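Surface layer protein (Geobacillus stearothermophilus, PDB 5FTY) probably assembles with copies of itself into the surface layer coating the bacterial cell, this calcium-binding piece including an immunoglobulin-like Big2 domain. Local coordinates at residues K15-G20 / D34-V39; D23-E28 / V114-L119; V56-E61 / Y83-N88. All coordinates share one frame; numbering follows the deposited sequence.

How the contacts relate
All three contacts lie in or at the end of the first domain. Contact 3 is the buried one: Y83 and I58 meet between two sheets, by apolar contact and one firm hydrogen bond, with its calcium ligand E61 at the far end. Contacts 1 and 2 are partly buried and more polar, each combining strand pairing with a calcium site. Contacts 1 and 3 share the sheet containing strands 35-42 and 80-87, where L37 pairs with Y83 and V35 with I85, their centres about 11 Å apart; contacts 2 and 3 both reach the sheet of strands 105-115 and 57-59. Contact 2, centred about 18 Å and 20 Å from the other two centres, encloses contact 3 in sequence.

Contact 1: residues K15-G20 / D34-V39; sequences KVLDDG and DVQLKV. With CA (calcium ion), chain C.
D18 faces D34 and Q36 with both carboxylate oxygens engaged. OD2 of D18, OD1 of D19 and the backbone O of D34 each lie 2.4 Å from the calcium ion, so the metal ties the turn after strand 11-16 to the opposing segment 34-39 through the D34 carbonyl; N32 and the backbone O of K21 supply the two remaining protein ligands. The second oxygen, D18 OD1, takes the amide N of Q36 at 2.7 Å. That bond is nearly straight, 173° at the hydrogen, although the donor stands well above the carboxylate plane. With chi1 at 55°, D18 CG sits between its own backbone N and carbonyl carbon, a setting that turns the carboxylate across to the opposing segment. Q36 NE2 reaches back to D34 OD1 at 2.9 Å with that oxygen in its amide plane.

Beyond the site the segments pair as antiparallel strands of an immunoglobulin-like sandwich. K15 and K38 form a hydrogen-bonded pair, V16 and L37 a non-hydrogen-bonded one. Past this last bridge L17 N still bonds to Q36 O at 2.9 Å, but the Q36 amide goes to the D18 carboxylate rather than to a backbone carbonyl. The first segment then departs: G20 bonds to E113 in the other sheet, while V35 CG2 packs against its backbone.

Side chains separate onto two faces. V16 and L37 lie side by side, CG2 to CD2 at 3.9 Å, and point to V110 on strand 105-115. K15 and K38 share the other face, CB to CB at 4.0 Å. Beyond the strand end, L17 CD1 lies 3.7 Å from the aliphatic K38 CG, and L17 crosses Q36 at about a right angle. K38 bends at chi2 and chi3, and its NZ runs on to salt bridges with D51 and D80.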
loop_
_atom_site.group_PDB
_atom_site.type_symbol
_atom_site.label_atom_id
_atom_site.label_comp_id
_atom_site.label_asym_id
_atom_site.label_seq_id
_atom_site.Cartn_x
_atom_site.Cartn_y
_atom_site.Cartn_z
ATOM N N LYS A 15 -9.529 -25.193 -11.804
ATOM C CA LYS A 15 -8.576 -24.443 -12.609
ATOM C C LYS A 15 -8.538 -22.971 -12.211
ATOM O O LYS A 15 -9.576 -22.323 -12.096
ATOM C CB LYS A 15 -8.932 -24.573 -14.093
ATOM C CG LYS A 15 -7.744 -24.540 -15.042
ATOM C CD LYS A 15 -6.984 -25.853 -15.019
ATOM C CE LYS A 15 -6.031 -25.966 -16.200
ATOM N NZ LYS A 15 -5.392 -27.310 -16.263
ATOM N N VAL A 16 -7.335 -22.450 -11.994
ATOM C CA VAL A 16 -7.152 -21.023 -11.758
ATOM C C VAL A 16 -6.717 -20.355 -13.058
ATOM O O VAL A 16 -5.628 -20.615 -13.564
ATOM C CB VAL A 16 -6.091 -20.752 -10.670
ATOM C CG1 VAL A 16 -5.850 -19.259 -10.520
ATOM C CG2 VAL A 16 -6.511 -21.366 -9.343
ATOM N N LEU A 17 -7.577 -19.500 -13.600
ATOM C CA LEU A 17 -7.294 -18.858 -14.877
ATOM C C LEU A 17 -6.263 -17.738 -14.748
ATOM O O LEU A 17 -5.510 -17.475 -15.685
ATOM C CB LEU A 17 -8.584 -18.327 -15.514
ATOM C CG LEU A 17 -9.667 -19.347 -15.879
ATOM C CD1 LEU A 17 -10.826 -18.659 -16.569
ATOM C CD2 LEU A 17 -9.105 -20.471 -16.742
ATOM N N ASP A 18 -6.228 -17.085 -13.590
ATOM C CA ASP A 18 -5.330 -15.950 -13.384
ATOM C C ASP A 18 -4.136 -16.283 -12.497
ATOM O O ASP A 18 -3.604 -17.389 -12.548
ATOM C CB ASP A 18 -6.094 -14.762 -12.800
ATOM C CG ASP A 18 -6.825 -15.109 -11.525
ATOM O OD1 ASP A 18 -7.447 -16.194 -11.464
ATOM O OD2 ASP A 18 -6.772 -14.292 -10.584
ATOM N N ASP A 19 -3.724 -15.315 -11.684
ATOM C CA ASP A 19 -2.581 -15.482 -10.793
ATOM C C ASP A 19 -3.027 -15.990 -9.425
ATOM O O ASP A 19 -2.208 -16.201 -8.533
ATOM C CB ASP A 19 -1.825 -14.159 -10.641
ATOM C CG ASP A 19 -2.662 -13.084 -9.979
ATOM O OD1 ASP A 19 -3.904 -13.155 -10.084
ATOM O OD2 ASP A 19 -2.079 -12.173 -9.353
ATOM N N GLY A 20 -4.334 -16.172 -9.266
ATOM C CA GLY A 20 -4.892 -16.672 -8.023
ATOM C C GLY A 20 -4.781 -15.697 -6.867
ATOM O O GLY A 20 -4.992 -16.068 -5.712
ATOM N N ASP A 34 -9.527 -9.831 -8.854
ATOM C CA ASP A 34 -10.293 -11.075 -8.766
ATOM C C ASP A 34 -9.469 -12.341 -8.990
ATOM O O ASP A 34 -8.323 -12.282 -9.429
ATOM C CB ASP A 34 -11.499 -11.050 -9.722
ATOM C CG ASP A 34 -11.095 -10.953 -11.189
ATOM O OD1 ASP A 34 -10.220 -11.723 -11.640
ATOM O OD2 ASP A 34 -11.670 -10.101 -11.900
ATOM N N VAL A 35 -10.077 -13.484 -8.684
ATOM C CA VAL A 35 -9.536 -14.784 -9.064
ATOM C C VAL A 35 -10.566 -15.475 -9.942
ATOM O O VAL A 35 -11.753 -15.467 -9.628
ATOM C CB VAL A 35 -9.256 -15.680 -7.843
ATOM C CG1 VAL A 35 -8.724 -17.038 -8.288
ATOM C CG2 VAL A 35 -8.286 -15.000 -6.893
ATOM N N GLN A 36 -10.122 -16.065 -11.046
ATOM C CA GLN A 36 -11.046 -16.727 -11.958
ATOM C C GLN A 36 -10.944 -18.244 -11.857
ATOM O O GLN A 36 -9.860 -18.813 -11.969
ATOM C CB GLN A 36 -10.811 -16.246 -13.390
ATOM C CG GLN A 36 -11.085 -14.762 -13.567
ATOM C CD GLN A 36 -10.152 -14.108 -14.562
ATOM O OE1 GLN A 36 -9.911 -14.635 -15.647
ATOM N NE2 GLN A 36 -9.618 -12.952 -14.197
ATOM N N LEU A 37 -12.083 -18.893 -11.632
ATOM C CA LEU A 37 -12.104 -20.333 -11.411
ATOM C C LEU A 37 -12.967 -21.087 -12.419
ATOM O O LEU A 37 -14.098 -20.700 -12.710
ATOM C CB LEU A 37 -12.575 -20.650 -9.990
ATOM C CG LEU A 37 -11.725 -20.084 -8.850
ATOM C CD1 LEU A 37 -12.239 -20.574 -7.506
ATOM C CD2 LEU A 37 -10.254 -20.436 -9.039
ATOM N N LYS A 38 -12.406 -22.168 -12.952
ATOM C CA LYS A 38 -13.150 -23.107 -13.776
ATOM C C LYS A 38 -13.057 -24.478 -13.123
ATOM O O LYS A 38 -12.043 -24.812 -12.512
ATOM C CB LYS A 38 -12.563 -23.170 -15.185
ATOM C CG LYS A 38 -12.597 -21.854 -15.949
ATOM C CD LYS A 38 -13.993 -21.547 -16.474
ATOM C CE LYS A 38 -14.470 -22.612 -17.452
ATOM N NZ LYS A 38 -15.803 -22.272 -18.019
ATOM N N VAL A 39 -14.115 -25.271 -13.243
ATOM C CA VAL A 39 -14.097 -26.626 -12.713
ATOM C C VAL A 39 -14.389 -27.620 -13.825
ATOM O O VAL A 39 -15.486 -27.642 -14.380
ATOM C CB VAL A 39 -15.119 -26.815 -11.577
ATOM C CG1 VAL A 39 -14.992 -28.210 -10.980
ATOM C CG2 VAL A 39 -14.925 -25.755 -10.502
HETATM CA CA CA C . -6.055 -12.028 -10.093
#

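Contact 2: residues D23-E28 / V114-L119; sequences DKSATE and VIDTTL. With CA (calcium ion), chain F.
D23 and T117 cross at about a right angle, and two bonds lock the carboxylate to this one residue. T117 OG1 donates to D23 OD2 at 2.8 Å, while T117 N reaches D23 OD1 at 3.2 Å with 167° at the hydrogen. Both oxygens offer their syn lone pairs, so hydroxyl and amide enter from the carboxylate's outer end. The threonine hydroxyl is placed for this by a chi1 of 68°, which sets OG1 between its backbone N and carbonyl carbon. OD1 has a second donor: S25 N meets it at 3.2 Å from above the carboxylate plane, closing an Asx turn. Were D23 replaced by an alanine, the amides of T117 and S25 and the T117 hydroxyl would probably lose this acceptor, leaving the loop tied to 114-119 mainly by the K24 N to I115 O bond.

K24 runs obliquely past D116. Its chain is extended as far as a bend at chi3, and the resulting NZ to D116 OD2 salt bridge is long, 3.9 Å. On the backbone side, K24 N bonds to I115 O at 2.6 Å, part of the short parallel pairing of D23 with I115. The I115 side chain lies beside D23, its CG1 3.8 Å from D23 CA.

The D23 carboxylate binds no metal in this arrangement, yet its backbone O is 2.5 Å from the calcium ion, joined by S25 O and by both oxygens of E28; E28 OE2 also accepts from N32 N. N33 completes the protein ligands. D23 is therefore both ligand and clasp in a calcium-binding loop, held by its backbone to the end of strand 105-115 and by the D23 carboxylate to the residues just after it, where the chain leaves for the following domain.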
loop_
_atom_site.group_PDB
_atom_site.type_symbol
_atom_site.label_atom_id
_atom_site.label_comp_id
_atom_site.label_asym_id
_atom_site.label_seq_id
_atom_site.Cartn_x
_atom_site.Cartn_y
_atom_site.Cartn_z
ATOM N N ASP A 23 -5.499 -8.308 -5.312
ATOM C CA ASP A 23 -4.811 -7.160 -4.738
ATOM C C ASP A 23 -5.781 -6.247 -3.995
ATOM O O ASP A 23 -6.730 -5.720 -4.577
ATOM C CB ASP A 23 -4.055 -6.372 -5.810
ATOM C CG ASP A 23 -2.843 -5.641 -5.259
ATOM O OD1 ASP A 23 -2.801 -5.403 -4.030
ATOM O OD2 ASP A 23 -1.935 -5.307 -6.048
ATOM N N LYS A 24 -5.526 -6.061 -2.704
ATOM C CA LYS A 24 -6.374 -5.235 -1.860
ATOM C C LYS A 24 -6.057 -3.756 -2.066
ATOM O O LYS A 24 -6.782 -2.881 -1.592
ATOM C CB LYS A 24 -6.196 -5.633 -0.392
ATOM C CG LYS A 24 -7.259 -5.096 0.552
ATOM C CD LYS A 24 -7.032 -5.605 1.963
ATOM C CE LYS A 24 -5.583 -5.420 2.391
ATOM N NZ LYS A 24 -5.344 -5.864 3.792
ATOM N N SER A 25 -4.973 -3.483 -2.789
ATOM C CA SER A 25 -4.576 -2.113 -3.096
ATOM C C SER A 25 -5.632 -1.400 -3.931
ATOM O O SER A 25 -6.528 -2.029 -4.491
ATOM C CB SER A 25 -3.233 -2.089 -3.830
ATOM O OG SER A 25 -2.882 -0.769 -4.212
ATOM N N ALA A 26 -5.518 -0.080 -4.016
ATOM C CA ALA A 26 -6.480 0.713 -4.766
ATOM C C ALA A 26 -5.904 1.195 -6.093
ATOM O O ALA A 26 -6.646 1.592 -6.992
ATOM C CB ALA A 26 -6.954 1.895 -3.930
ATOM N N THR A 27 -4.581 1.148 -6.218
ATOM C CA THR A 27 -3.917 1.732 -7.379
ATOM C C THR A 27 -2.902 0.823 -8.071
ATOM O O THR A 27 -1.912 1.310 -8.614
ATOM C CB THR A 27 -3.189 3.041 -7.005
ATOM O OG1 THR A 27 -2.168 2.764 -6.038
ATOM C CG2 THR A 27 -4.167 4.062 -6.438
ATOM N N GLU A 28 -3.135 -0.487 -8.069
ATOM C CA GLU A 28 -2.193 -1.388 -8.732
ATOM C C GLU A 28 -2.448 -1.456 -10.237
ATOM O O GLU A 28 -3.586 -1.356 -10.693
ATOM C CB GLU A 28 -2.203 -2.790 -8.107
ATOM C CG GLU A 28 -3.301 -3.717 -8.614
ATOM C CD GLU A 28 -4.608 -3.535 -7.878
ATOM O OE1 GLU A 28 -4.598 -2.888 -6.811
ATOM O OE2 GLU A 28 -5.641 -4.042 -8.367
ATOM N N VAL A 114 -5.156 -13.107 -0.833
ATOM C CA VAL A 114 -5.306 -11.656 -0.815
ATOM C C VAL A 114 -3.967 -10.999 -0.500
ATOM O O VAL A 114 -3.322 -11.331 0.494
ATOM C CB VAL A 114 -6.365 -11.196 0.213
ATOM C CG1 VAL A 114 -6.285 -9.688 0.431
ATOM C CG2 VAL A 114 -7.759 -11.605 -0.239
ATOM N N ILE A 115 -3.545 -10.078 -1.362
ATOM C CA ILE A 115 -2.295 -9.355 -1.166
ATOM C C ILE A 115 -2.540 -7.853 -1.153
ATOM O O ILE A 115 -3.599 -7.384 -1.569
ATOM C CB ILE A 115 -1.270 -9.674 -2.272
ATOM C CG1 ILE A 115 -1.790 -9.222 -3.638
ATOM C CG2 ILE A 115 -0.951 -11.158 -2.290
ATOM C CD1 ILE A 115 -0.799 -9.431 -4.754
ATOM N N ASP A 116 -1.559 -7.103 -0.665
ATOM C CA ASP A 116 -1.640 -5.648 -0.669
ATOM C C ASP A 116 -0.302 -5.042 -1.082
ATOM O O ASP A 116 0.603 -4.896 -0.262
ATOM C CB ASP A 116 -2.059 -5.120 0.706
ATOM C CG ASP A 116 -2.623 -3.713 0.645
ATOM O OD1 ASP A 116 -2.354 -3.010 -0.353
ATOM O OD2 ASP A 116 -3.332 -3.309 1.589
ATOM N N THR A 117 -0.189 -4.678 -2.357
ATOM C CA THR A 117 1.052 -4.126 -2.890
ATOM C C THR A 117 1.077 -2.601 -2.826
ATOM O O THR A 117 1.822 -1.954 -3.563
ATOM C CB THR A 117 1.285 -4.566 -4.351
ATOM O OG1 THR A 117 0.310 -3.950 -5.203
ATOM C CG2 THR A 117 1.178 -6.076 -4.480
ATOM N N THR A 118 0.257 -2.033 -1.945
ATOM C CA THR A 118 0.219 -0.589 -1.742
ATOM C C THR A 118 1.577 -0.082 -1.279
ATOM O O THR A 118 2.258 -0.737 -0.493
ATOM C CB THR A 118 -0.847 -0.198 -0.703
ATOM O OG1 THR A 118 -2.082 -0.851 -1.017
ATOM C CG2 THR A 118 -1.063 1.304 -0.692
ATOM N N LEU A 119 1.967 1.086 -1.775
ATOM C CA LEU A 119 3.285 1.631 -1.485
ATOM C C LEU A 119 3.375 2.240 -0.090
ATOM O O LEU A 119 2.728 3.242 0.205
ATOM C CB LEU A 119 3.671 2.663 -2.547
ATOM C CG LEU A 119 3.649 2.154 -3.991
ATOM C CD1 LEU A 119 4.179 3.210 -4.946
ATOM C CD2 LEU A 119 4.431 0.852 -4.125
HETATM CA CA CA F . -6.807 -3.750 -6.141
#

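Contact 3: residues V56-E61 / Y83-N88; sequences VTITSE and YVITDN. With CA (calcium ion), chain D.
I58 lies over one face of the Y83 ring, and the two side chains slide past each other in opposite directions. I58 CB stands 3.8 Å from the ring centroid and 14° off its normal, a CH-pi contact displaced toward the rim on the hydroxyl side. With I58 CG1 anti to its carbonyl carbon, the chain runs back along the ring until CD1 settles 3.5 Å from Y83 CG. The isoleucine thus spans the ring lengthwise. V56 fills the flank, CG2 to Y83 CE2 at 3.8 Å, and beyond the ring a looser touch joins I58 CG2 and I85 CD1 at 4.4 Å.

Strands 57-59 and 83-87 belong to opposing sheets of the sandwich; their axes approach to 9.3 Å and run 15° from parallel. L37 and V100 extend the apolar surround of I58. At the far end of 56-61, E61 turns to a separate calcium ion, which it binds with D64, N66, V68 and E96.

Y83 OH reaches across to the strand backbone, accepting from I58 N at 3.1 Å with 157° at the hydrogen. Y83 OH in turn donates weakly to V56 O, 3.5 Å away, which lies at the ring edge in its plane. Since T57 and T59 pair with strand 94-102, I58 N faces away from that neighbour; the tyrosine supplies its acceptor, satisfying a buried polar group amid mainly apolar contact.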
loop_
_atom_site.group_PDB
_atom_site.type_symbol
_atom_site.label_atom_id
_atom_site.label_comp_id
_atom_site.label_asym_id
_atom_site.label_seq_id
_atom_site.Cartn_x
_atom_site.Cartn_y
_atom_site.Cartn_z
ATOM N N VAL A 56 -21.736 -26.172 -9.882
ATOM C CA VAL A 56 -21.116 -26.261 -8.563
ATOM C C VAL A 56 -21.389 -25.030 -7.701
ATOM O O VAL A 56 -21.828 -23.995 -8.199
ATOM C CB VAL A 56 -19.585 -26.440 -8.657
ATOM C CG1 VAL A 56 -19.232 -27.702 -9.431
ATOM C CG2 VAL A 56 -18.936 -25.211 -9.278
ATOM N N THR A 57 -21.118 -25.155 -6.405
ATOM C CA THR A 57 -21.213 -24.034 -5.476
ATOM C C THR A 57 -19.873 -23.833 -4.779
ATOM O O THR A 57 -19.309 -24.780 -4.232
ATOM C CB THR A 57 -22.292 -24.273 -4.405
ATOM O OG1 THR A 57 -23.522 -24.643 -5.037
ATOM C CG2 THR A 57 -22.513 -23.018 -3.579
ATOM N N ILE A 58 -19.363 -22.607 -4.805
ATOM C CA ILE A 58 -18.080 -22.301 -4.177
ATOM C C ILE A 58 -18.237 -21.394 -2.953
ATOM O O ILE A 58 -18.725 -20.269 -3.057
ATOM C CB ILE A 58 -17.090 -21.675 -5.182
ATOM C CG1 ILE A 58 -16.665 -22.714 -6.224
ATOM C CG2 ILE A 58 -15.871 -21.127 -4.461
ATOM C CD1 ILE A 58 -15.626 -22.209 -7.202
ATOM N N THR A 59 -17.823 -21.900 -1.795
ATOM C CA THR A 59 -17.963 -21.169 -0.536
ATOM C C THR A 59 -16.686 -21.177 0.298
ATOM O O THR A 59 -15.875 -22.101 0.209
ATOM C CB THR A 59 -19.091 -21.755 0.339
ATOM O OG1 THR A 59 -18.880 -23.162 0.517
ATOM C CG2 THR A 59 -20.453 -21.524 -0.296
ATOM N N SER A 60 -16.517 -20.138 1.106
ATOM C CA SER A 60 -15.459 -20.107 2.108
ATOM C C SER A 60 -16.076 -20.334 3.484
ATOM O O SER A 60 -17.251 -20.683 3.589
ATOM C CB SER A 60 -14.707 -18.775 2.068
ATOM O OG SER A 60 -15.594 -17.675 2.184
ATOM N N GLU A 61 -15.280 -20.139 4.531
ATOM C CA GLU A 61 -15.745 -20.324 5.902
ATOM C C GLU A 61 -16.936 -19.423 6.217
ATOM O O GLU A 61 -16.991 -18.278 5.773
ATOM C CB GLU A 61 -14.605 -20.066 6.890
ATOM C CG GLU A 61 -13.905 -18.732 6.685
ATOM C CD GLU A 61 -12.648 -18.595 7.516
ATOM O OE1 GLU A 61 -12.252 -19.588 8.159
ATOM O OE2 GLU A 61 -12.052 -17.499 7.524
ATOM N N TYR A 83 -16.376 -18.841 -12.238
ATOM C CA TYR A 83 -16.544 -18.433 -10.850
ATOM C C TYR A 83 -15.563 -17.313 -10.524
ATOM O O TYR A 83 -14.350 -17.515 -10.532
ATOM C CB TYR A 83 -16.349 -19.617 -9.899
ATOM C CG TYR A 83 -17.584 -19.964 -9.090
ATOM C CD1 TYR A 83 -18.038 -19.119 -8.083
ATOM C CD2 TYR A 83 -18.288 -21.140 -9.326
ATOM C CE1 TYR A 83 -19.164 -19.430 -7.340
ATOM C CE2 TYR A 83 -19.413 -21.462 -8.588
ATOM C CZ TYR A 83 -19.847 -20.604 -7.597
ATOM O OH TYR A 83 -20.969 -20.920 -6.860
ATOM N N VAL A 84 -16.100 -16.128 -10.249
ATOM C CA VAL A 84 -15.276 -14.958 -9.959
ATOM C C VAL A 84 -15.191 -14.674 -8.462
ATOM O O VAL A 84 -16.204 -14.456 -7.799
ATOM C CB VAL A 84 -15.802 -13.705 -10.695
ATOM C CG1 VAL A 84 -15.113 -12.447 -10.184
ATOM C CG2 VAL A 84 -15.627 -13.859 -12.202
ATOM N N ILE A 85 -13.969 -14.675 -7.938
ATOM C CA ILE A 85 -13.746 -14.423 -6.522
ATOM C C ILE A 85 -13.280 -12.988 -6.296
ATOM O O ILE A 85 -12.205 -12.602 -6.747
ATOM C CB ILE A 85 -12.696 -15.388 -5.936
ATOM C CG1 ILE A 85 -12.920 -16.814 -6.448
ATOM C CG2 ILE A 85 -12.708 -15.332 -4.417
ATOM C CD1 ILE A 85 -14.267 -17.388 -6.102
ATOM N N THR A 86 -14.092 -12.209 -5.592
ATOM C CA THR A 86 -13.780 -10.807 -5.329
ATOM C C THR A 86 -13.568 -10.534 -3.841
ATOM O O THR A 86 -13.873 -11.376 -3.000
ATOM C CB THR A 86 -14.895 -9.881 -5.854
ATOM O OG1 THR A 86 -16.172 -10.490 -5.618
ATOM C CG2 THR A 86 -14.735 -9.640 -7.348
ATOM N N ASP A 87 -13.045 -9.353 -3.524
ATOM C CA ASP A 87 -12.814 -8.959 -2.134
ATOM C C ASP A 87 -14.105 -8.502 -1.459
ATOM O O ASP A 87 -14.913 -7.795 -2.060
ATOM C CB ASP A 87 -11.755 -7.851 -2.051
ATOM C CG ASP A 87 -11.414 -7.464 -0.616
ATOM O OD1 ASP A 87 -11.699 -8.260 0.306
ATOM O OD2 ASP A 87 -10.850 -6.366 -0.411
ATOM N N ASN A 88 -14.292 -8.912 -0.208
ATOM C CA ASN A 88 -15.455 -8.491 0.565
ATOM C C ASN A 88 -15.071 -7.907 1.921
ATOM O O ASN A 88 -15.519 -8.381 2.967
ATOM C CB ASN A 88 -16.446 -9.642 0.747
ATOM C CG ASN A 88 -17.834 -9.160 1.126
ATOM O OD1 ASN A 88 -18.222 -8.036 0.805
ATOM N ND2 ASN A 88 -18.591 -10.008 1.811
HETATM CA CA CA D . -12.003 -15.721 5.955
#